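Long-range contacts in DNA double-strand break repair nuclease NurA (Sulfolobus solfataricus, PDB 2YGK), which helps repair DNA double-strand breaks as a manganese-dependent nuclease that probably acts with the HerA helicase to resect DNA ends: residues E37-Y42 and L222-R227; I200-R205 and G266-R271; G228-I233 and T258-L263. One frame throughout, in Å; residues are numbered along the deposited sequence.

Contact 1. Residues E37-Y42 and L222-R227; sequences EYWNEY and LFTEKR
T224, where the chain has just left helix 216-223, puts its methyl over the indole of W39: T224 CG2 lies 3.8 Å from the centroid of the five-membered ring of W39, a CH-pi contact over the face. The two side chains cross at about a right angle, and the ring reaches T224 because CG of W39 stands anti to its own backbone N (chi1 -173°). The threonine hydroxyl bonds to the carbonyl of L220. Next, K226 offers its carbonyl to the indole edge, where W39 NE1 makes a weak hydrogen bond of 3.4 Å to K226 O. With an alanine at W39, the T224 methyl would probably lose the aromatic face it rests on and K226 O its indole N-H. This tryptophan belongs to strand 39-41, an outermost strand, within this chain, of the mixed sheet in a nuclease of the RNase H clan, while 222-227 leads from helix 216-223 into strand 228-236, its neighbour in the sheet. R227 grips Y42 twice: Y42 N gives R227 O a nearly straight bond of 2.9 Å (174°), and R227 NH1 returns one of 2.8 Å to Y42 O, arriving from above the carbonyl plane. The extended arginine runs alongside the tyrosine, its guanidinium plane 29° from the ring. D288 is salt-bridged to R227 NH2 and hydrogen-bonded to Y42 OH, and R227 NE bonds to L263 O.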
loop_
_atom_site.group_PDB
_atom_site.type_symbol
_atom_site.label_atom_id
_atom_site.label_comp_id
_atom_site.label_asym_id
_atom_site.label_seq_id
_atom_site.Cartn_x
_atom_site.Cartn_y
_atom_site.Cartn_z
ATOM N N GLU A 37 -15.604 27.954 18.474
ATOM C CA GLU A 37 -15.378 27.727 19.897
ATOM C C GLU A 37 -13.947 27.264 20.116
ATOM O O GLU A 37 -13.247 27.797 20.952
ATOM C CB GLU A 37 -16.310 26.635 20.450
ATOM C CG GLU A 37 -17.842 26.849 20.259
ATOM C CD GLU A 37 -18.497 27.665 21.339
ATOM O OE1 GLU A 37 -17.833 28.005 22.342
ATOM O OE2 GLU A 37 -19.693 27.967 21.176
ATOM N N TYR A 38 -13.522 26.265 19.343
ATOM C CA TYR A 38 -12.230 25.585 19.547
ATOM C C TYR A 38 -11.066 26.094 18.702
ATOM O O TYR A 38 -10.030 25.460 18.707
ATOM C CB TYR A 38 -12.351 24.109 19.198
ATOM C CG TYR A 38 -13.039 23.186 20.152
ATOM C CD1 TYR A 38 -13.664 23.620 21.315
ATOM C CD2 TYR A 38 -13.082 21.841 19.856
ATOM C CE1 TYR A 38 -14.300 22.695 22.158
ATOM C CE2 TYR A 38 -13.693 20.941 20.667
ATOM C CZ TYR A 38 -14.302 21.350 21.806
ATOM O OH TYR A 38 -14.901 20.364 22.556
ATOM N N TRP A 39 -11.242 27.174 17.953
ATOM C CA TRP A 39 -10.141 27.796 17.197
ATOM C C TRP A 39 -9.743 29.179 17.765
ATOM O O TRP A 39 -10.601 29.986 18.176
ATOM C CB TRP A 39 -10.531 27.930 15.733
ATOM C CG TRP A 39 -9.440 28.407 14.790
ATOM C CD1 TRP A 39 -9.412 29.594 14.113
ATOM C CD2 TRP A 39 -8.269 27.689 14.379
ATOM N NE1 TRP A 39 -8.282 29.664 13.334
ATOM C CE2 TRP A 39 -7.569 28.507 13.478
ATOM C CE3 TRP A 39 -7.746 26.445 14.695
ATOM C CZ2 TRP A 39 -6.352 28.116 12.883
ATOM C CZ3 TRP A 39 -6.536 26.039 14.100
ATOM C CH2 TRP A 39 -5.854 26.881 13.204
ATOM N N ASN A 40 -8.442 29.444 17.781
ATOM C CA ASN A 40 -7.920 30.715 18.258
ATOM C C ASN A 40 -7.174 31.424 17.152
ATOM O O ASN A 40 -6.184 30.899 16.638
ATOM C CB ASN A 40 -6.996 30.499 19.459
ATOM C CG ASN A 40 -7.715 29.852 20.622
ATOM O OD1 ASN A 40 -8.377 30.533 21.443
ATOM N ND2 ASN A 40 -7.612 28.512 20.695
ATOM N N GLU A 41 -7.659 32.596 16.766
ATOM C CA GLU A 41 -6.952 33.428 15.802
ATOM C C GLU A 41 -5.676 33.922 16.431
ATOM O O GLU A 41 -5.654 34.244 17.606
ATOM C CB GLU A 41 -7.822 34.600 15.354
ATOM C CG GLU A 41 -8.947 34.166 14.459
ATOM C CD GLU A 41 -9.894 35.284 14.038
ATOM O OE1 GLU A 41 -9.434 36.460 13.879
ATOM O OE2 GLU A 41 -11.112 34.957 13.858
ATOM N N TYR A 42 -4.604 33.946 15.671
ATOM C CA TYR A 42 -3.365 34.543 16.115
ATOM C C TYR A 42 -2.676 35.118 14.903
ATOM O O TYR A 42 -1.839 34.491 14.277
ATOM C CB TYR A 42 -2.478 33.530 16.825
ATOM C CG TYR A 42 -1.226 34.131 17.398
ATOM C CD1 TYR A 42 -1.287 35.221 18.255
ATOM C CD2 TYR A 42 0.019 33.619 17.090
ATOM C CE1 TYR A 42 -0.139 35.784 18.791
ATOM C CE2 TYR A 42 1.181 34.169 17.619
ATOM C CZ TYR A 42 1.097 35.252 18.469
ATOM O OH TYR A 42 2.231 35.812 19.019
ATOM N N LEU A 222 -11.810 23.341 6.716
ATOM C CA LEU A 222 -13.063 23.724 6.109
ATOM C C LEU A 222 -13.614 24.988 6.732
ATOM O O LEU A 222 -13.986 25.915 5.994
ATOM C CB LEU A 222 -14.099 22.591 6.187
ATOM C CG LEU A 222 -13.882 21.427 5.224
ATOM C CD1 LEU A 222 -14.990 20.472 5.421
ATOM C CD2 LEU A 222 -13.824 21.900 3.784
ATOM N N PHE A 223 -13.621 25.051 8.068
ATOM C CA PHE A 223 -14.377 26.081 8.793
ATOM C C PHE A 223 -13.593 27.204 9.469
ATOM O O PHE A 223 -14.180 28.006 10.179
ATOM C CB PHE A 223 -15.302 25.403 9.791
ATOM C CG PHE A 223 -16.313 24.521 9.134
ATOM C CD1 PHE A 223 -17.287 25.074 8.340
ATOM C CD2 PHE A 223 -16.246 23.134 9.255
ATOM C CE1 PHE A 223 -18.204 24.269 7.695
ATOM C CE2 PHE A 223 -17.158 22.321 8.622
ATOM C CZ PHE A 223 -18.146 22.881 7.841
ATOM N N THR A 224 -12.279 27.265 9.248
ATOM C CA THR A 224 -11.477 28.414 9.654
ATOM C C THR A 224 -10.583 28.799 8.484
ATOM O O THR A 224 -10.231 27.939 7.657
ATOM C CB THR A 224 -10.609 28.096 10.878
ATOM O OG1 THR A 224 -9.465 27.320 10.504
ATOM C CG2 THR A 224 -11.396 27.340 11.932
ATOM N N GLU A 225 -10.230 30.076 8.406
ATOM C CA GLU A 225 -9.344 30.578 7.356
ATOM C C GLU A 225 -8.069 31.151 7.919
ATOM O O GLU A 225 -7.014 30.983 7.315
ATOM C CB GLU A 225 -10.038 31.652 6.497
ATOM C CG GLU A 225 -9.349 31.978 5.114
ATOM C CD GLU A 225 -8.498 33.289 5.085
ATOM O OE1 GLU A 225 -9.028 34.371 5.423
ATOM O OE2 GLU A 225 -7.301 33.246 4.689
ATOM N N LYS A 226 -8.174 31.837 9.058
ATOM C CA LYS A 226 -7.098 32.697 9.532
ATOM C C LYS A 226 -6.011 31.924 10.289
ATOM O O LYS A 226 -6.250 30.859 10.888
ATOM C CB LYS A 226 -7.648 33.819 10.404
ATOM C CG LYS A 226 -8.371 34.937 9.646
ATOM C CD LYS A 226 -7.401 36.050 9.324
ATOM C CE LYS A 226 -7.937 37.082 8.319
ATOM N NZ LYS A 226 -7.112 38.384 8.376
ATOM N N ARG A 227 -4.797 32.465 10.243
ATOM C CA ARG A 227 -3.680 31.921 11.017
ATOM C C ARG A 227 -4.054 31.740 12.500
ATOM O O ARG A 227 -4.636 32.626 13.108
ATOM C CB ARG A 227 -2.483 32.855 10.881
ATOM C CG ARG A 227 -1.286 32.535 11.769
ATOM C CD ARG A 227 -0.207 33.624 11.588
ATOM N NE ARG A 227 1.129 33.236 12.061
ATOM C CZ ARG A 227 1.672 33.617 13.220
ATOM N NH1 ARG A 227 0.992 34.356 14.089
ATOM N NH2 ARG A 227 2.910 33.239 13.533
#

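Contact 2. Residues I200-R205 and G266-R271; sequences ISKVSR and GKRVIR
S201 and R271 form an antiparallel hydrogen-bonded pair that joins strands 197-201 and 270-275 inside the mixed sheet of this RNase H-clan nuclease. S201 N bonds to R271 O at 3.1 Å and R271 N to S201 O at 3.0 Å. The two side chains share one face of the sheet, on which the arginine runs out fully extended, its CB 3.7 Å from S201 OG. I200 and I270 touch through single methyls, CG2 of I200 resting 3.9 Å from CD1 of I270. Past the strand ends, K202 lies across R268: K202 CE sits 3.5 Å from R268 CZ, directly over the centre of one guanidinium face. The chain of R268 bends at chi3 (70°), turning this flat group to receive the methylene. The two charges remain close, with K202 NZ 4.0 Å from R268 NH2. A cation-pi contact with Y298 also engages the lysine, and its side chain is about 6 Å from that of D133, which binds manganese together with D58. At the far end of R271, D273 takes NE in a salt bridge while NH1 donates in the guanidinium plane to S204 OG at 3.0 Å, a hydroxyl that also bonds to the backbone N of G206.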
loop_
_atom_site.group_PDB
_atom_site.type_symbol
_atom_site.label_atom_id
_atom_site.label_comp_id
_atom_site.label_asym_id
_atom_site.label_seq_id
_atom_site.Cartn_x
_atom_site.Cartn_y
_atom_site.Cartn_z
ATOM N N ILE A 200 5.614 17.030 13.373
ATOM C CA ILE A 200 4.658 17.722 12.540
ATOM C C ILE A 200 4.116 16.853 11.420
ATOM O O ILE A 200 4.906 16.199 10.724
ATOM C CB ILE A 200 5.331 18.929 11.934
ATOM C CG1 ILE A 200 5.670 19.900 13.074
ATOM C CG2 ILE A 200 4.465 19.561 10.903
ATOM C CD1 ILE A 200 6.399 21.093 12.635
ATOM N N SER A 201 2.794 16.865 11.236
ATOM C CA SER A 201 2.183 16.166 10.141
ATOM C C SER A 201 1.129 16.986 9.391
ATOM O O SER A 201 0.376 17.718 9.988
ATOM C CB SER A 201 1.595 14.772 10.575
ATOM O OG SER A 201 0.812 14.786 11.768
ATOM N N LYS A 202 1.101 16.792 8.067
ATOM C CA LYS A 202 0.129 17.360 7.155
ATOM C C LYS A 202 -1.194 16.599 7.199
ATOM O O LYS A 202 -2.235 17.152 6.885
ATOM C CB LYS A 202 0.691 17.332 5.733
ATOM C CG LYS A 202 1.969 18.162 5.506
ATOM C CD LYS A 202 2.645 17.924 4.100
ATOM C CE LYS A 202 3.182 19.293 3.505
ATOM N NZ LYS A 202 3.928 19.131 2.178
ATOM N N VAL A 203 -1.147 15.346 7.624
ATOM C CA VAL A 203 -2.301 14.434 7.630
ATOM C C VAL A 203 -2.548 13.905 9.040
ATOM O O VAL A 203 -1.623 13.791 9.829
ATOM C CB VAL A 203 -2.007 13.249 6.682
ATOM C CG1 VAL A 203 -3.044 12.144 6.814
ATOM C CG2 VAL A 203 -1.951 13.755 5.245
ATOM N N SER A 204 -3.791 13.591 9.371
ATOM C CA SER A 204 -4.088 12.977 10.656
ATOM C C SER A 204 -5.506 12.430 10.730
ATOM O O SER A 204 -6.398 12.939 10.073
ATOM C CB SER A 204 -3.880 13.975 11.777
ATOM O OG SER A 204 -4.248 13.401 13.018
ATOM N N ARG A 205 -5.678 11.395 11.554
ATOM C CA ARG A 205 -6.953 10.701 11.767
ATOM C C ARG A 205 -7.514 11.035 13.157
ATOM O O ARG A 205 -8.446 10.376 13.643
ATOM C CB ARG A 205 -6.768 9.174 11.642
ATOM C CG ARG A 205 -6.436 8.670 10.243
ATOM C CD ARG A 205 -6.632 7.125 10.101
ATOM N NE ARG A 205 -6.598 6.718 8.694
ATOM C CZ ARG A 205 -5.478 6.548 7.989
ATOM N NH1 ARG A 205 -4.272 6.702 8.561
ATOM N NH2 ARG A 205 -5.550 6.210 6.709
ATOM N N GLY A 266 -5.011 31.444 5.289
ATOM C CA GLY A 266 -5.492 30.832 4.057
ATOM C C GLY A 266 -4.814 29.537 3.673
ATOM O O GLY A 266 -5.192 28.898 2.684
ATOM N N LYS A 267 -3.830 29.124 4.463
ATOM C CA LYS A 267 -3.016 27.951 4.127
ATOM C C LYS A 267 -3.418 26.720 4.926
ATOM O O LYS A 267 -4.440 26.710 5.608
ATOM C CB LYS A 267 -1.552 28.295 4.335
ATOM C CG LYS A 267 -1.127 29.475 3.502
ATOM C CD LYS A 267 -1.327 29.166 2.021
ATOM C CE LYS A 267 -0.712 30.221 1.131
ATOM N NZ LYS A 267 -1.356 31.518 1.314
ATOM N N ARG A 268 -2.641 25.660 4.784
ATOM C CA ARG A 268 -2.978 24.356 5.319
ATOM C C ARG A 268 -2.905 24.414 6.816
ATOM O O ARG A 268 -2.246 25.281 7.355
ATOM C CB ARG A 268 -1.969 23.334 4.810
ATOM C CG ARG A 268 -0.534 23.661 5.268
ATOM C CD ARG A 268 0.388 22.517 5.047
ATOM N NE ARG A 268 0.607 22.326 3.624
ATOM C CZ ARG A 268 0.302 21.228 2.930
ATOM N NH1 ARG A 268 -0.269 20.175 3.511
ATOM N NH2 ARG A 268 0.574 21.194 1.624
ATOM N N VAL A 269 -3.593 23.502 7.483
ATOM C CA VAL A 269 -3.450 23.308 8.898
ATOM C C VAL A 269 -2.535 22.100 9.068
ATOM O O VAL A 269 -2.681 21.078 8.351
ATOM C CB VAL A 269 -4.807 23.011 9.554
ATOM C CG1 VAL A 269 -4.635 22.678 11.026
ATOM C CG2 VAL A 269 -5.812 24.201 9.358
ATOM N N ILE A 270 -1.611 22.203 10.027
ATOM C CA ILE A 270 -0.749 21.082 10.402
ATOM C C ILE A 270 -1.000 20.667 11.856
ATOM O O ILE A 270 -1.459 21.483 12.669
ATOM C CB ILE A 270 0.719 21.446 10.241
ATOM C CG1 ILE A 270 1.120 22.575 11.182
ATOM C CG2 ILE A 270 1.007 21.862 8.820
ATOM C CD1 ILE A 270 2.597 23.029 11.060
ATOM N N ARG A 271 -0.711 19.396 12.167
ATOM C CA ARG A 271 -0.754 18.873 13.530
ATOM C C ARG A 271 0.634 18.956 14.144
ATOM O O ARG A 271 1.626 18.583 13.513
ATOM C CB ARG A 271 -1.162 17.412 13.508
ATOM C CG ARG A 271 -1.396 16.814 14.900
ATOM C CD ARG A 271 -1.574 15.294 14.843
ATOM N NE ARG A 271 -1.625 14.724 16.196
ATOM C CZ ARG A 271 -2.582 13.922 16.668
ATOM N NH1 ARG A 271 -3.627 13.528 15.914
ATOM N NH2 ARG A 271 -2.507 13.513 17.929
#

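Contact 3. Residues G228-I233 and T258-L263; sequences GFSKLI and TFYTRL
The carbonyl oxygen of G228 is gripped by two donors that come from opposite faces of its plane. T261 OG1 reaches G228 O at 2.8 Å, tilted modestly from the carbonyl plane, and R262 N bonds to the same oxygen at 3.0 Å from well above that plane. The hydroxyl can do this because OG1 of T261 stands anti to its backbone N (chi1 -177°), which sets OG1 on the side of its own carbonyl carbon, within reach of G228 O. G228 N completes the pair with a bond of 2.9 Å to R262 O. Strands 228-236 and 255-262 are neighbours in the mixed sheet of the RNase H-clan domain and run antiparallel, but their pairing is interrupted: between F229 and I233 the register slips by one residue. S230 handles the break. Its backbone N still bonds to Y260 O, yet the return bond goes to a side chain, Y260 N meeting S230 OG at 3.0 Å and almost straight (175°). The serine hydroxyl thus takes the place a backbone carbonyl would hold in a regular sheet, and it donates a hydrogen bond to K231 O at 2.6 Å. OG also lies at the edge of the Y260 ring, close to its plane. Regular pairing resumes where I233 and T258 exchange backbone bonds, T258 N to I233 O being 2.8 Å. Apolar contacts are sparser, L232 CD1 approaching F259 CB to 4.2 Å. Helix 280-291 packs on F229, F259 and T261, whereas helix 216-223 covers Y260. Beyond the paired strands, the hydroxyl of T258 bonds to D273, and R262 turns its guanidinium to T224 OG1, K226 O and L220 O.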
loop_
_atom_site.group_PDB
_atom_site.type_symbol
_atom_site.label_atom_id
_atom_site.label_comp_id
_atom_site.label_asym_id
_atom_site.label_seq_id
_atom_site.Cartn_x
_atom_site.Cartn_y
_atom_site.Cartn_z
ATOM N N GLY A 228 -3.721 30.591 13.065
ATOM C CA GLY A 228 -4.079 30.306 14.436
ATOM C C GLY A 228 -3.758 28.918 14.978
ATOM O O GLY A 228 -2.896 28.220 14.492
ATOM N N PHE A 229 -4.455 28.547 16.041
ATOM C CA PHE A 229 -4.190 27.322 16.747
ATOM C C PHE A 229 -5.403 26.827 17.450
ATOM O O PHE A 229 -6.307 27.566 17.746
ATOM C CB PHE A 229 -3.052 27.502 17.740
ATOM C CG PHE A 229 -3.346 28.456 18.821
ATOM C CD1 PHE A 229 -3.167 29.828 18.626
ATOM C CD2 PHE A 229 -3.794 28.011 20.050
ATOM C CE1 PHE A 229 -3.441 30.743 19.659
ATOM C CE2 PHE A 229 -4.075 28.914 21.084
ATOM C CZ PHE A 229 -3.896 30.274 20.889
ATOM N N SER A 230 -5.440 25.538 17.703
ATOM C CA SER A 230 -6.632 24.938 18.275
ATOM C C SER A 230 -6.514 24.809 19.766
ATOM O O SER A 230 -5.429 24.903 20.325
ATOM C CB SER A 230 -6.767 23.531 17.731
ATOM O OG SER A 230 -5.779 22.692 18.298
ATOM N N LYS A 231 -7.631 24.509 20.404
ATOM C CA LYS A 231 -7.592 23.934 21.722
ATOM C C LYS A 231 -6.495 22.850 21.777
ATOM O O LYS A 231 -6.288 22.080 20.824
ATOM C CB LYS A 231 -8.948 23.349 22.066
ATOM C CG LYS A 231 -8.946 22.502 23.317
ATOM C CD LYS A 231 -10.342 22.394 23.949
ATOM C CE LYS A 231 -10.229 22.043 25.441
ATOM N NZ LYS A 231 -11.370 21.265 25.990
ATOM N N LEU A 232 -5.795 22.832 22.908
ATOM C CA LEU A 232 -4.714 21.911 23.183
ATOM C C LEU A 232 -5.313 20.646 23.693
ATOM O O LEU A 232 -6.253 20.679 24.440
ATOM C CB LEU A 232 -3.751 22.490 24.225
ATOM C CG LEU A 232 -2.781 23.539 23.645
ATOM C CD1 LEU A 232 -3.497 24.613 22.785
ATOM C CD2 LEU A 232 -1.975 24.238 24.763
ATOM N N ILE A 233 -4.766 19.531 23.250
ATOM C CA ILE A 233 -5.239 18.227 23.607
ATOM C C ILE A 233 -4.083 17.571 24.305
ATOM O O ILE A 233 -2.944 17.691 23.847
ATOM C CB ILE A 233 -5.552 17.384 22.370
ATOM C CG1 ILE A 233 -6.439 18.148 21.387
ATOM C CG2 ILE A 233 -6.177 16.072 22.770
ATOM C CD1 ILE A 233 -6.872 17.309 20.187
ATOM N N THR A 258 -1.045 17.724 21.824
ATOM C CA THR A 258 -1.290 17.978 20.434
ATOM C C THR A 258 -2.009 19.317 20.304
ATOM O O THR A 258 -2.847 19.669 21.125
ATOM C CB THR A 258 -2.102 16.829 19.799
ATOM O OG1 THR A 258 -1.393 15.583 19.968
ATOM C CG2 THR A 258 -2.296 17.061 18.314
ATOM N N PHE A 259 -1.634 20.091 19.298
ATOM C CA PHE A 259 -2.502 21.153 18.800
ATOM C C PHE A 259 -2.411 21.181 17.289
ATOM O O PHE A 259 -1.479 20.624 16.716
ATOM C CB PHE A 259 -2.134 22.516 19.385
ATOM C CG PHE A 259 -0.748 22.977 19.059
ATOM C CD1 PHE A 259 0.323 22.603 19.839
ATOM C CD2 PHE A 259 -0.516 23.817 18.004
ATOM C CE1 PHE A 259 1.645 23.034 19.530
ATOM C CE2 PHE A 259 0.796 24.261 17.703
ATOM C CZ PHE A 259 1.862 23.855 18.460
ATOM N N TYR A 260 -3.384 21.838 16.665
ATOM C CA TYR A 260 -3.404 22.102 15.242
ATOM C C TYR A 260 -3.140 23.552 15.025
ATOM O O TYR A 260 -3.641 24.398 15.746
ATOM C CB TYR A 260 -4.750 21.773 14.705
ATOM C CG TYR A 260 -5.025 20.313 14.762
ATOM C CD1 TYR A 260 -4.555 19.442 13.743
ATOM C CD2 TYR A 260 -5.747 19.768 15.806
ATOM C CE1 TYR A 260 -4.824 18.091 13.774
ATOM C CE2 TYR A 260 -6.041 18.388 15.835
ATOM C CZ TYR A 260 -5.557 17.560 14.822
ATOM O OH TYR A 260 -5.841 16.204 14.846
ATOM N N THR A 261 -2.335 23.884 14.044
ATOM C CA THR A 261 -2.037 25.295 13.816
ATOM C C THR A 261 -2.045 25.503 12.326
ATOM O O THR A 261 -1.803 24.569 11.558
ATOM C CB THR A 261 -0.633 25.698 14.430
ATOM O OG1 THR A 261 -0.366 27.116 14.259
ATOM C CG2 THR A 261 0.450 24.860 13.817
ATOM N N ARG A 262 -2.399 26.728 11.951
ATOM C CA ARG A 262 -2.218 27.263 10.635
ATOM C C ARG A 262 -1.266 28.389 10.832
ATOM O O ARG A 262 -1.594 29.311 11.580
ATOM C CB ARG A 262 -3.545 27.803 10.088
ATOM C CG ARG A 262 -3.395 28.519 8.738
ATOM C CD ARG A 262 -4.712 29.009 8.198
ATOM N NE ARG A 262 -5.663 27.949 7.814
ATOM C CZ ARG A 262 -6.809 27.643 8.433
ATOM N NH1 ARG A 262 -7.205 28.291 9.518
ATOM N NH2 ARG A 262 -7.586 26.664 7.957
ATOM N N LEU A 263 -0.116 28.348 10.155
ATOM C CA LEU A 263 0.956 29.339 10.340
ATOM C C LEU A 263 0.732 30.612 9.556
ATOM O O LEU A 263 1.343 31.639 9.863
ATOM C CB LEU A 263 2.310 28.773 9.938
ATOM C CG LEU A 263 2.667 27.545 10.774
ATOM C CD1 LEU A 263 3.770 26.829 10.113
ATOM C CD2 LEU A 263 2.998 27.865 12.249
#

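Contacts 2 and 3 are strand pairings in one half of the mixed sheet, while contact 1 packs the loop after helix 216-223 against edge strand 39-41. Contact 3 lies between the others, its centre about 9 Å from that of contact 1 and about 10 Å from that of contact 2; those two are about 13 Å apart. Along the chain, contact 1 closes before contact 3 opens, contact 3 falls between the segments of contact 2, and the segments of contacts 1 and 2 alternate. R262 reaches residues of both other contacts, among them K267 O of contact 2. The sheet thus connects the surface edge to the neighbourhood of the manganese site beside contact 2.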